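Long-range contacts in intramolecular trans-sialidase (Macrobdella decora, PDB 3SLI), which cleaves sialic acid from sialoglycoconjugates by an intramolecular trans-sialidase reaction, releasing it as 2,7-anhydro-Neu5Ac: residues L103-R108 against Y620-D625; I40-S45 against F110-L115. All coordinates share one frame; numbering follows the deposited sequence.

Overall arrangement
Interaction 1 joins two separate parts of the fold, a hairpin of the N-terminal concanavalin-like domain and the end of a strand in the propeller-like catalytic region, whereas interaction 2 lies wholly inside the N-terminal domain. The two share strand 107-118, which pairs with 103-104 in the hairpin and with 37-45 farther along, and they meet where Arg108 NH1 makes a weak hydrogen bond to Ser45 O. Chemistry follows place. Interaction 1 is partly buried and small, joined by one carboxylate bond and a bridging water, with Leu103 and a tyrosine hydroxyl end adding packing; interaction 2 is larger, buried and regular, with backbone bonds between neighbouring strands and mainly apolar or aromatic side-chain contacts.

Interaction 1. Residues L103-R108 against Y620-D625; sequences LYKGER and YSYAVD
Leu103 packs alongside Val624 and Asp625, just past the end of strand 614-623, its CB 3.6 Å from Asp625 OD1 and its CD2 4.1 Å from Asp625 CA. With CG anti to the backbone nitrogen (chi1 -172°), the isobutyl group extends beside the 620-625 segment as far as the carbonyl of Ala623. The Asp625 carboxylate turns to the backbone of Leu103, whose N donates to Asp625 OD1 over 2.8 Å, with an angle of 148° at the hydrogen, arriving 43° out of the carboxylate plane. The other oxygen, OD2, forms a salt bridge with Lys650, which together with the Leu103 bond should limit rotation of the carboxylate. Leu103 O lies close to Asp625 OD1 and Val624 O, all of them acceptors, and takes its hydrogen bond from Arg101 NH2 instead.

Two residues on from Leu103, a water accepts from Lys105 N and donates to Val624 O, 2.7 Å from each. At the turn, Tyr622 brings its hydroxyl end against the backbone, with OH 3.1 Å from Lys105 CA, which sits at the ring edge near its plane. The lysine aliphatic chain slants across this hydroxyl, CB at 3.9 Å, before its NZ leaves to bond Lys669 O and pair with Glu674; Tyr670 meets the Tyr622 ring edge to face. Tyr104 to Glu107 form a type I' turn closing a tight beta hairpin. The contact is thus an interdomain interface, in which a hairpin of the concanavalin-like domain packs on the end of an outer blade strand of the sialidase beta-propeller.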
# COMPACT_ATOMS: atom_id res chain seq x y z
N LEU A 103 -0.18 -3.04 19.74
CA LEU A 103 -1.42 -2.53 20.30
C LEU A 103 -2.53 -2.52 19.26
O LEU A 103 -2.29 -2.22 18.09
CB LEU A 103 -1.18 -1.13 20.85
CG LEU A 103 -2.26 -0.44 21.66
CD1 LEU A 103 -1.63 0.23 22.87
CD2 LEU A 103 -3.01 0.57 20.78
N TYR A 104 -3.73 -2.88 19.69
CA TYR A 104 -4.92 -2.91 18.84
C TYR A 104 -6.11 -2.44 19.66
O TYR A 104 -6.43 -3.02 20.71
CB TYR A 104 -5.17 -4.32 18.33
CG TYR A 104 -6.40 -4.45 17.47
CD1 TYR A 104 -6.47 -3.83 16.22
CD2 TYR A 104 -7.46 -5.25 17.87
CE1 TYR A 104 -7.59 -4.01 15.39
CE2 TYR A 104 -8.58 -5.44 17.06
CZ TYR A 104 -8.63 -4.82 15.82
OH TYR A 104 -9.71 -5.04 15.00
N LYS A 105 -6.75 -1.37 19.19
CA LYS A 105 -7.89 -0.78 19.86
C LYS A 105 -7.61 -0.44 21.33
O LYS A 105 -8.34 -0.85 22.23
CB LYS A 105 -9.13 -1.66 19.69
CG LYS A 105 -9.74 -1.49 18.32
CD LYS A 105 -10.65 -2.63 17.97
CE LYS A 105 -11.34 -2.37 16.66
NZ LYS A 105 -12.43 -1.40 16.87
N GLY A 106 -6.51 0.26 21.53
CA GLY A 106 -6.12 0.70 22.86
C GLY A 106 -5.46 -0.29 23.81
O GLY A 106 -5.00 0.13 24.88
N GLU A 107 -5.38 -1.57 23.45
CA GLU A 107 -4.77 -2.54 24.35
C GLU A 107 -3.69 -3.42 23.73
O GLU A 107 -3.72 -3.70 22.53
CB GLU A 107 -5.85 -3.41 25.00
CG GLU A 107 -6.84 -2.59 25.80
CD GLU A 107 -7.87 -3.42 26.52
OE1 GLU A 107 -8.22 -4.52 26.02
OE2 GLU A 107 -8.35 -2.97 27.58
N ARG A 108 -2.72 -3.80 24.56
CA ARG A 108 -1.62 -4.67 24.14
C ARG A 108 -2.22 -6.04 23.83
O ARG A 108 -2.98 -6.59 24.62
CB ARG A 108 -0.57 -4.79 25.25
CG ARG A 108 0.17 -3.49 25.57
CD ARG A 108 1.16 -3.12 24.48
NE ARG A 108 1.85 -1.87 24.79
CZ ARG A 108 3.07 -1.55 24.34
NH1 ARG A 108 3.74 -2.39 23.57
NH2 ARG A 108 3.61 -0.39 24.67
N TYR A 620 -9.49 15.69 18.76
CA TYR A 620 -9.15 14.32 19.15
C TYR A 620 -8.13 13.66 18.22
O TYR A 620 -8.09 13.95 17.03
CB TYR A 620 -10.42 13.44 19.14
CG TYR A 620 -11.54 13.93 20.02
CD1 TYR A 620 -11.52 13.68 21.40
CD2 TYR A 620 -12.63 14.62 19.49
CE1 TYR A 620 -12.55 14.12 22.22
CE2 TYR A 620 -13.68 15.06 20.30
CZ TYR A 620 -13.63 14.81 21.67
OH TYR A 620 -14.64 15.21 22.51
N SER A 621 -7.30 12.79 18.79
CA SER A 621 -6.33 12.01 18.01
C SER A 621 -6.37 10.61 18.61
O SER A 621 -6.46 10.46 19.83
CB SER A 621 -4.91 12.59 18.07
OG SER A 621 -4.37 12.59 19.37
N TYR A 622 -6.31 9.61 17.75
CA TYR A 622 -6.37 8.22 18.17
C TYR A 622 -5.20 7.46 17.57
O TYR A 622 -5.03 7.46 16.35
CB TYR A 622 -7.69 7.61 17.69
CG TYR A 622 -7.89 6.17 18.07
CD1 TYR A 622 -8.53 5.84 19.26
CD2 TYR A 622 -7.48 5.14 17.22
CE1 TYR A 622 -8.74 4.51 19.61
CE2 TYR A 622 -7.69 3.81 17.56
CZ TYR A 622 -8.32 3.51 18.75
OH TYR A 622 -8.55 2.20 19.10
N ALA A 623 -4.36 6.87 18.42
CA ALA A 623 -3.20 6.10 17.96
C ALA A 623 -3.62 4.67 17.65
O ALA A 623 -4.12 3.96 18.51
CB ALA A 623 -2.09 6.12 19.02
N VAL A 624 -3.40 4.26 16.41
CA VAL A 624 -3.78 2.93 15.95
C VAL A 624 -2.90 1.80 16.52
O VAL A 624 -3.36 0.66 16.65
CB VAL A 624 -3.81 2.90 14.40
CG1 VAL A 624 -3.81 1.47 13.85
CG2 VAL A 624 -5.06 3.65 13.92
N ASP A 625 -1.66 2.13 16.88
CA ASP A 625 -0.71 1.15 17.41
C ASP A 625 0.35 1.94 18.19
O ASP A 625 0.08 3.05 18.65
CB ASP A 625 -0.07 0.36 16.25
CG ASP A 625 0.37 -1.05 16.65
OD1 ASP A 625 0.82 -1.26 17.81
OD2 ASP A 625 0.29 -1.95 15.80
O HOH W 1 -6.00 -0.05 16.92

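Interaction 2. Residues I40-S45 against F110-L115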
# COMPACT_ATOMS: atom_id res chain seq x y z
N ILE A 40 7.34 -22.62 19.04
CA ILE A 40 6.15 -21.83 18.83
C ILE A 40 5.80 -21.15 20.13
O ILE A 40 5.81 -21.77 21.20
CB ILE A 40 4.96 -22.68 18.27
CG1 ILE A 40 3.65 -21.90 18.39
CG2 ILE A 40 4.87 -24.02 18.95
CD1 ILE A 40 2.68 -22.24 17.32
N LEU A 41 5.56 -19.85 20.07
CA LEU A 41 5.21 -19.12 21.27
C LEU A 41 4.25 -17.97 21.06
O LEU A 41 4.17 -17.38 19.98
CB LEU A 41 6.46 -18.65 22.02
CG LEU A 41 7.48 -17.64 21.52
CD1 LEU A 41 8.28 -17.17 22.72
CD2 LEU A 41 8.42 -18.24 20.48
N SER A 42 3.47 -17.73 22.11
CA SER A 42 2.47 -16.68 22.17
C SER A 42 3.06 -15.65 23.14
O SER A 42 3.50 -16.01 24.22
CB SER A 42 1.18 -17.28 22.75
OG SER A 42 0.14 -16.32 22.85
N TYR A 43 3.06 -14.37 22.76
CA TYR A 43 3.62 -13.34 23.64
C TYR A 43 2.86 -12.03 23.51
O TYR A 43 2.18 -11.79 22.51
CB TYR A 43 5.09 -13.07 23.30
CG TYR A 43 5.26 -12.23 22.04
CD1 TYR A 43 5.29 -12.83 20.79
CD2 TYR A 43 5.28 -10.82 22.10
CE1 TYR A 43 5.32 -12.06 19.62
CE2 TYR A 43 5.31 -10.05 20.94
CZ TYR A 43 5.33 -10.67 19.71
OH TYR A 43 5.31 -9.94 18.55
N LYS A 44 3.06 -11.16 24.50
CA LYS A 44 2.48 -9.83 24.54
C LYS A 44 3.60 -8.91 25.02
O LYS A 44 4.07 -9.06 26.15
CB LYS A 44 1.30 -9.77 25.52
CG LYS A 44 0.76 -8.37 25.73
CD LYS A 44 -0.54 -8.37 26.52
CE LYS A 44 -0.33 -8.78 27.96
NZ LYS A 44 -1.64 -8.79 28.70
N SER A 45 4.08 -8.02 24.16
CA SER A 45 5.15 -7.10 24.53
C SER A 45 4.61 -5.80 25.13
O SER A 45 3.74 -5.15 24.55
CB SER A 45 6.03 -6.76 23.33
OG SER A 45 7.06 -5.85 23.69
N PHE A 110 -1.77 -10.20 22.08
CA PHE A 110 -0.87 -11.33 21.89
C PHE A 110 -0.64 -11.64 20.42
O PHE A 110 -1.55 -11.51 19.59
CB PHE A 110 -1.42 -12.59 22.56
CG PHE A 110 -1.19 -12.65 24.04
CD1 PHE A 110 -2.04 -11.99 24.92
CD2 PHE A 110 -0.12 -13.37 24.55
CE1 PHE A 110 -1.82 -12.04 26.30
CE2 PHE A 110 0.11 -13.44 25.93
CZ PHE A 110 -0.74 -12.77 26.81
N ASN A 111 0.58 -12.03 20.09
CA ASN A 111 0.92 -12.42 18.74
C ASN A 111 1.42 -13.85 18.91
O ASN A 111 1.91 -14.21 19.98
CB ASN A 111 2.04 -11.55 18.15
CG ASN A 111 1.60 -10.10 17.92
OD1 ASN A 111 1.57 -9.29 18.85
ND2 ASN A 111 1.29 -9.76 16.68
N THR A 112 1.24 -14.67 17.89
CA THR A 112 1.69 -16.06 17.95
C THR A 112 2.68 -16.26 16.82
O THR A 112 2.36 -16.04 15.64
CB THR A 112 0.49 -17.03 17.83
OG1 THR A 112 -0.57 -16.59 18.69
CG2 THR A 112 0.91 -18.45 18.25
N VAL A 113 3.89 -16.68 17.17
CA VAL A 113 4.95 -16.88 16.20
C VAL A 113 5.56 -18.29 16.26
O VAL A 113 5.36 -19.02 17.24
CB VAL A 113 6.07 -15.82 16.40
CG1 VAL A 113 5.45 -14.44 16.45
CG2 VAL A 113 6.86 -16.08 17.68
N ALA A 114 6.30 -18.66 15.22
CA ALA A 114 6.93 -19.96 15.15
C ALA A 114 8.14 -19.97 14.24
O ALA A 114 8.18 -19.29 13.21
CB ALA A 114 5.94 -21.03 14.66
N LEU A 115 9.15 -20.74 14.64
CA LEU A 115 10.34 -20.91 13.84
C LEU A 115 10.49 -22.41 13.64
O LEU A 115 10.43 -23.18 14.60
CB LEU A 115 11.59 -20.37 14.54
CG LEU A 115 12.81 -20.90 13.77
CD1 LEU A 115 13.11 -20.00 12.59
CD2 LEU A 115 13.99 -21.06 14.68
O HOH W 2 -1.80 -17.50 20.97
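Strands 40-45 and 111-115 run antiparallel, their axes 4.8 Å apart at closest approach and 155° between directions, with Leu41-Val113 and Tyr43-Asn111 as hydrogen-bonded pairs. Each pair makes two N-H to O bonds; that from Val113 N to Leu41 O is 2.9 Å long and nearly straight at 171°. Between them Ser42 and Thr112 form a non-hydrogen-bonded pair, their hydroxyls linked by a water 2.9 Å from Ser42 OG and 2.7 Å from Thr112 OG1. Thr112 OG1 also bonds Thr194.

On the same face Ile40 CB meets Ala114 CB at 4.1 Å. Near the end of the pairing, Lys44 sets CB over the centre of the Phe110 ring, 3.7 Å from the centroid, a CH-pi contact; the chain, extended to CD, bends at chi3 (69°), bringing CE near Phe110 CE1.

On the other face Leu41 CD2 meets Val113 CG2 at 3.9 Å, Tyr43 CE1 lies 3.6 Å from Asn111 CB, and Val113 CG1 approaches the tyrosine ring edge in its plane.

Strand 170-178 pairs with the far edge of 37-45 and 123-128 with that of 107-118; helix 184-191 packs on Ile40 and Ala114, whereas Tyr43 touches Ile73 of strand 67-74 in the opposing sheet.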